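Long-range contacts in nitroreductase family protein (Lactobacillus plantarum, PDB 4QLX), which is an FMN-dependent enone reductase that probably converts 10-oxo-trans-11-octadecenoate to 10-oxooctadecanoate with NADH, in a pathway that saturates polyunsaturated fatty acids: residues A[145-149]-A[190-194]; A[69-73]-A[84-90]. One frame throughout, in Å; residues are numbered along the deposited sequence.

Two sides of one antiparallel sheet illustrate how a flavoenzyme of the nitroreductase family builds its core. Contact 1 sets the helix carrying I146, a residue of the FMN pocket, against strand 188-197, and contact 2 joins helix 66-72 to the helix-to-strand passage that leads into strand 89-96. The two strands are neighbours, and the contacts meet where I194 O lies 3.7 Å from I90 CG2, although their centres are about 17 Å apart. Contact 1 is the nearer to the cofactor, with the side chain of M192 about 5 Å from a bound FMN; V84 of contact 2 stays about 9 Å away, close to the FMN-binding residues N80 and Q83.

Contact 1: A[145-149]-A[190-194]; sequences TIDCS and PVMGI
In the helix-on-sheet core of the nitroreductase fold, helix 137-161 packs on strand 188-197 through C148 and S149, which meet V191 and M192. The two segments run nearly parallel: the axes of these short pieces approach to 8.6 Å, 9° from parallel. V191 puts both its methyl groups against C148 CB, the closer being V191 CG2 at 3.8 Å, and that same methyl also touches C148 SG and lies near T145 OG1. The hydroxyl of T145 is itself bonded to the carbonyl of K141, one turn back, and meets the valine by packing alone.

This part of the strand holds a classic beta bulge: V191 and M192 both face I93 of strand 89-96, and both turn their side chains toward the helix. CG of M192 is tucked over its own backbone, flanked by N and C (chi1 68°), and the chain bends again at chi3, which carries CE to 3.8 Å from S149 CA and 3.9 Å from S149 OG. The serine hydroxyl is turned back into its own helix, donating to T145 O at 2.8 Å. It arrives 37° out of the carbonyl plane, on the face opposite to that used by S149 N, and the two donors hold one buried oxygen between them. With an alanine at S149 the hydroxyl is gone, which would probably leave T145 O with only the backbone N of these two donors and thin the packing under M192 CE and against S149 of the second subunit. Beside the methionine lies I146 of the second subunit, while I146 of this chain touches FMN and packs on S149 of that subunit.

Contact 2: A[69-73]-A[84-90]; sequences KAKFK and VDSASAI
The ammonium group of K69 reaches the C-terminal end of helix 81-86 and gathers carbonyl oxygens there. K69 NZ donates to A87 O at 2.6 Å, in the carbonyl plane, and to D85 O at 2.9 Å, from well above the plane of that second carbonyl (62° out of it); a third bond, to V84 O, is weak. With CG beside the backbone N (chi1 -73°) and the chain extended beyond it, the lysine slides past V84 to this cluster. The positive charge would probably be stabilised by the helix C-terminus.

K73 crosses D85 at about a right angle and forms a salt bridge, K73 NZ to D85 OD1 2.6 Å, on the syn lone pair; one water accepts from K73 NZ and donates to D85 OD2. K73 also makes a cation-pi contact with Y81.

V84 supplies much of the apolar contact, with both methyls near the edge of the F72 ring: V84 CG2 lies 3.8 Å from F72 CE2, and V84 CG1 also touches K73 CG at 3.7 Å. I90 CG2 approaches F72 CE2 obliquely at 3.9 Å, while I90 CD1 packs on K69 CE.

F72 also touches V63 of strand 58-63, F169 of strand 165-169, and M177 and L181 of helix 177-181, while I90 is hydrogen-bonded through its backbone to V63 and packs on F169.

Contact 1: A[145-149]-A[190-194]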
loop_
_atom_site.group_PDB
_atom_site.type_symbol
_atom_site.label_atom_id
_atom_site.label_comp_id
_atom_site.label_asym_id
_atom_site.label_seq_id
_atom_site.Cartn_x
_atom_site.Cartn_y
_atom_site.Cartn_z
ATOM N N THR A 145 6.338 10.173 -0.329
ATOM C CA THR A 145 4.879 9.945 -0.344
ATOM C C THR A 145 4.547 8.501 -0.744
ATOM O O THR A 145 3.672 7.861 -0.148
ATOM C CB THR A 145 4.148 10.943 -1.294
ATOM O OG1 THR A 145 4.270 12.283 -0.788
ATOM C CG2 THR A 145 2.671 10.595 -1.436
ATOM N N ILE A 146 5.261 7.967 -1.724
ATOM C CA ILE A 146 5.047 6.575 -2.105
ATOM C C ILE A 146 5.328 5.600 -0.954
ATOM O O ILE A 146 4.504 4.744 -0.673
ATOM C CB ILE A 146 5.913 6.177 -3.310
ATOM C CG1 ILE A 146 5.558 7.028 -4.527
ATOM C CG2 ILE A 146 5.711 4.704 -3.633
ATOM C CD1 ILE A 146 6.455 6.760 -5.746
ATOM N N ASP A 147 6.482 5.733 -0.292
ATOM C CA ASP A 147 6.803 4.894 0.875
ATOM C C ASP A 147 5.697 4.967 1.958
ATOM O O ASP A 147 5.306 3.962 2.548
ATOM C CB ASP A 147 8.130 5.312 1.510
ATOM C CG ASP A 147 9.354 5.012 0.639
ATOM O OD1 ASP A 147 9.229 4.410 -0.455
ATOM O OD2 ASP A 147 10.462 5.400 1.075
ATOM N N CYS A 148 5.216 6.173 2.221
ATOM C CA CYS A 148 4.214 6.377 3.268
ATOM C C CYS A 148 2.881 5.746 2.906
ATOM O O CYS A 148 2.110 5.347 3.775
ATOM C CB CYS A 148 4.014 7.862 3.529
ATOM S SG CYS A 148 5.371 8.608 4.427
ATOM N N SER A 149 2.609 5.681 1.612
ATOM C CA SER A 149 1.351 5.119 1.137
ATOM C C SER A 149 1.389 3.597 1.200
ATOM O O SER A 149 0.392 2.970 1.536
ATOM C CB SER A 149 1.056 5.602 -0.294
ATOM O OG SER A 149 1.056 7.024 -0.358
ATOM N N PRO A 190 3.369 15.997 5.164
ATOM C CA PRO A 190 2.199 15.222 5.576
ATOM C C PRO A 190 1.666 14.351 4.444
ATOM O O PRO A 190 1.688 14.782 3.290
ATOM C CB PRO A 190 1.188 16.301 5.964
ATOM C CG PRO A 190 1.563 17.472 5.127
ATOM C CD PRO A 190 3.044 17.409 4.900
ATOM N N VAL A 191 1.201 13.147 4.766
ATOM C CA VAL A 191 0.655 12.262 3.749
ATOM C C VAL A 191 -0.775 11.821 4.079
ATOM O O VAL A 191 -1.715 12.187 3.372
ATOM C CB VAL A 191 1.556 11.028 3.552
ATOM C CG1 VAL A 191 0.906 10.023 2.601
ATOM C CG2 VAL A 191 2.936 11.467 3.024
ATOM N N MET A 192 -0.946 11.047 5.144
ATOM C CA MET A 192 -2.278 10.563 5.504
ATOM C C MET A 192 -2.377 10.150 6.967
ATOM O O MET A 192 -1.387 9.773 7.589
ATOM C CB MET A 192 -2.693 9.377 4.611
ATOM C CG MET A 192 -1.872 8.099 4.839
ATOM S SD MET A 192 -2.457 6.621 3.966
ATOM C CE MET A 192 -1.815 6.920 2.317
ATOM N N GLY A 193 -3.590 10.221 7.510
ATOM C CA GLY A 193 -3.868 9.655 8.817
ATOM C C GLY A 193 -4.492 8.279 8.672
ATOM O O GLY A 193 -5.185 7.997 7.688
ATOM N N ILE A 194 -4.221 7.409 9.633
ATOM C CA ILE A 194 -4.892 6.116 9.712
ATOM C C ILE A 194 -5.646 6.063 11.037
ATOM O O ILE A 194 -5.027 5.953 12.096
ATOM C CB ILE A 194 -3.915 4.924 9.640
ATOM C CG1 ILE A 194 -3.014 4.978 8.389
ATOM C CG2 ILE A 194 -4.661 3.598 9.713
ATOM C CD1 ILE A 194 -3.742 4.950 7.066
#

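Contact 2: A[69-73]-A[84-90]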
loop_
_atom_site.group_PDB
_atom_site.type_symbol
_atom_site.label_atom_id
_atom_site.label_comp_id
_atom_site.label_asym_id
_atom_site.label_seq_id
_atom_site.Cartn_x
_atom_site.Cartn_y
_atom_site.Cartn_z
ATOM N N LYS A 69 -5.811 14.541 20.623
ATOM C CA LYS A 69 -6.824 14.617 19.575
ATOM C C LYS A 69 -7.247 16.053 19.327
ATOM O O LYS A 69 -7.388 16.480 18.187
ATOM C CB LYS A 69 -8.045 13.769 19.933
ATOM C CG LYS A 69 -7.829 12.278 19.824
ATOM C CD LYS A 69 -9.136 11.505 19.981
ATOM C CE LYS A 69 -8.898 9.997 19.956
ATOM N NZ LYS A 69 -10.187 9.243 20.056
ATOM N N ALA A 70 -7.441 16.807 20.406
ATOM C CA ALA A 70 -7.873 18.196 20.292
ATOM C C ALA A 70 -6.821 19.021 19.568
ATOM O O ALA A 70 -7.141 19.898 18.759
ATOM C CB ALA A 70 -8.169 18.785 21.680
ATOM N N LYS A 71 -5.557 18.727 19.857
ATOM C CA LYS A 71 -4.447 19.388 19.191
ATOM C C LYS A 71 -4.345 18.950 17.727
ATOM O O LYS A 71 -4.113 19.762 16.835
ATOM C CB LYS A 71 -3.141 19.090 19.929
ATOM C CG LYS A 71 -1.896 19.518 19.191
ATOM C CD LYS A 71 -1.821 21.030 19.033
ATOM C CE LYS A 71 -0.373 21.478 18.918
ATOM N NZ LYS A 71 -0.248 22.907 18.526
ATOM N N PHE A 72 -4.503 17.652 17.499
ATOM C CA PHE A 72 -4.461 17.075 16.160
ATOM C C PHE A 72 -5.561 17.671 15.282
ATOM O O PHE A 72 -5.305 18.118 14.165
ATOM C CB PHE A 72 -4.596 15.556 16.276
ATOM C CG PHE A 72 -4.619 14.824 14.971
ATOM C CD1 PHE A 72 -3.538 14.872 14.103
ATOM C CD2 PHE A 72 -5.695 14.020 14.640
ATOM C CE1 PHE A 72 -3.553 14.162 12.904
ATOM C CE2 PHE A 72 -5.712 13.312 13.437
ATOM C CZ PHE A 72 -4.637 13.384 12.579
ATOM N N LYS A 73 -6.783 17.702 15.804
ATOM C CA LYS A 73 -7.928 18.197 15.036
ATOM C C LYS A 73 -7.758 19.614 14.497
ATOM O O LYS A 73 -8.439 19.998 13.550
ATOM C CB LYS A 73 -9.196 18.127 15.876
ATOM C CG LYS A 73 -9.689 16.719 16.046
ATOM C CD LYS A 73 -11.154 16.670 16.388
ATOM C CE LYS A 73 -11.440 17.233 17.755
ATOM N NZ LYS A 73 -12.815 16.851 18.166
ATOM N N VAL A 84 -11.618 10.830 14.055
ATOM C CA VAL A 84 -10.653 11.235 15.069
ATOM C C VAL A 84 -11.229 11.120 16.485
ATOM O O VAL A 84 -10.603 10.519 17.360
ATOM C CB VAL A 84 -10.164 12.659 14.846
ATOM C CG1 VAL A 84 -9.244 13.072 15.987
ATOM C CG2 VAL A 84 -9.448 12.765 13.507
ATOM N N ASP A 85 -12.429 11.664 16.702
ATOM C CA ASP A 85 -13.074 11.560 18.013
ATOM C C ASP A 85 -13.290 10.117 18.469
ATOM O O ASP A 85 -12.985 9.784 19.608
ATOM C CB ASP A 85 -14.421 12.293 18.017
ATOM C CG ASP A 85 -14.266 13.793 17.947
ATOM O OD1 ASP A 85 -13.162 14.301 18.244
ATOM O OD2 ASP A 85 -15.254 14.475 17.600
ATOM N N SER A 86 -13.811 9.252 17.603
ATOM C CA SER A 86 -14.192 7.911 18.070
ATOM C C SER A 86 -13.071 6.874 18.016
ATOM O O SER A 86 -13.157 5.843 18.682
ATOM C CB SER A 86 -15.403 7.382 17.283
ATOM O OG SER A 86 -15.131 7.276 15.896
ATOM N N ALA A 87 -12.026 7.126 17.228
ATOM C CA ALA A 87 -10.968 6.126 17.072
ATOM C C ALA A 87 -10.226 5.847 18.375
ATOM O O ALA A 87 -10.033 6.746 19.198
ATOM C CB ALA A 87 -9.978 6.557 16.001
ATOM N N SER A 88 -9.821 4.592 18.559
ATOM C CA SER A 88 -8.947 4.236 19.672
ATOM C C SER A 88 -7.622 4.984 19.528
ATOM O O SER A 88 -7.093 5.525 20.494
ATOM C CB SER A 88 -8.692 2.728 19.726
ATOM O OG SER A 88 -9.900 1.989 19.842
ATOM N N ALA A 89 -7.087 5.009 18.312
ATOM C CA ALA A 89 -5.870 5.764 18.035
ATOM C C ALA A 89 -5.832 6.170 16.573
ATOM O O ALA A 89 -6.374 5.475 15.716
ATOM C CB ALA A 89 -4.642 4.951 18.391
ATOM N N ILE A 90 -5.217 7.314 16.299
ATOM C CA ILE A 90 -4.937 7.698 14.928
ATOM C C ILE A 90 -3.422 7.606 14.751
ATOM O O ILE A 90 -2.664 8.055 15.607
ATOM C CB ILE A 90 -5.440 9.110 14.590
ATOM C CG1 ILE A 90 -6.949 9.215 14.853
ATOM C CG2 ILE A 90 -5.123 9.475 13.140
ATOM C CD1 ILE A 90 -7.286 9.714 16.260
HETATM O O HOH W 1 -8.502 7.236 21.898
HETATM O O HOH W 2 -15.537 17.139 17.279
#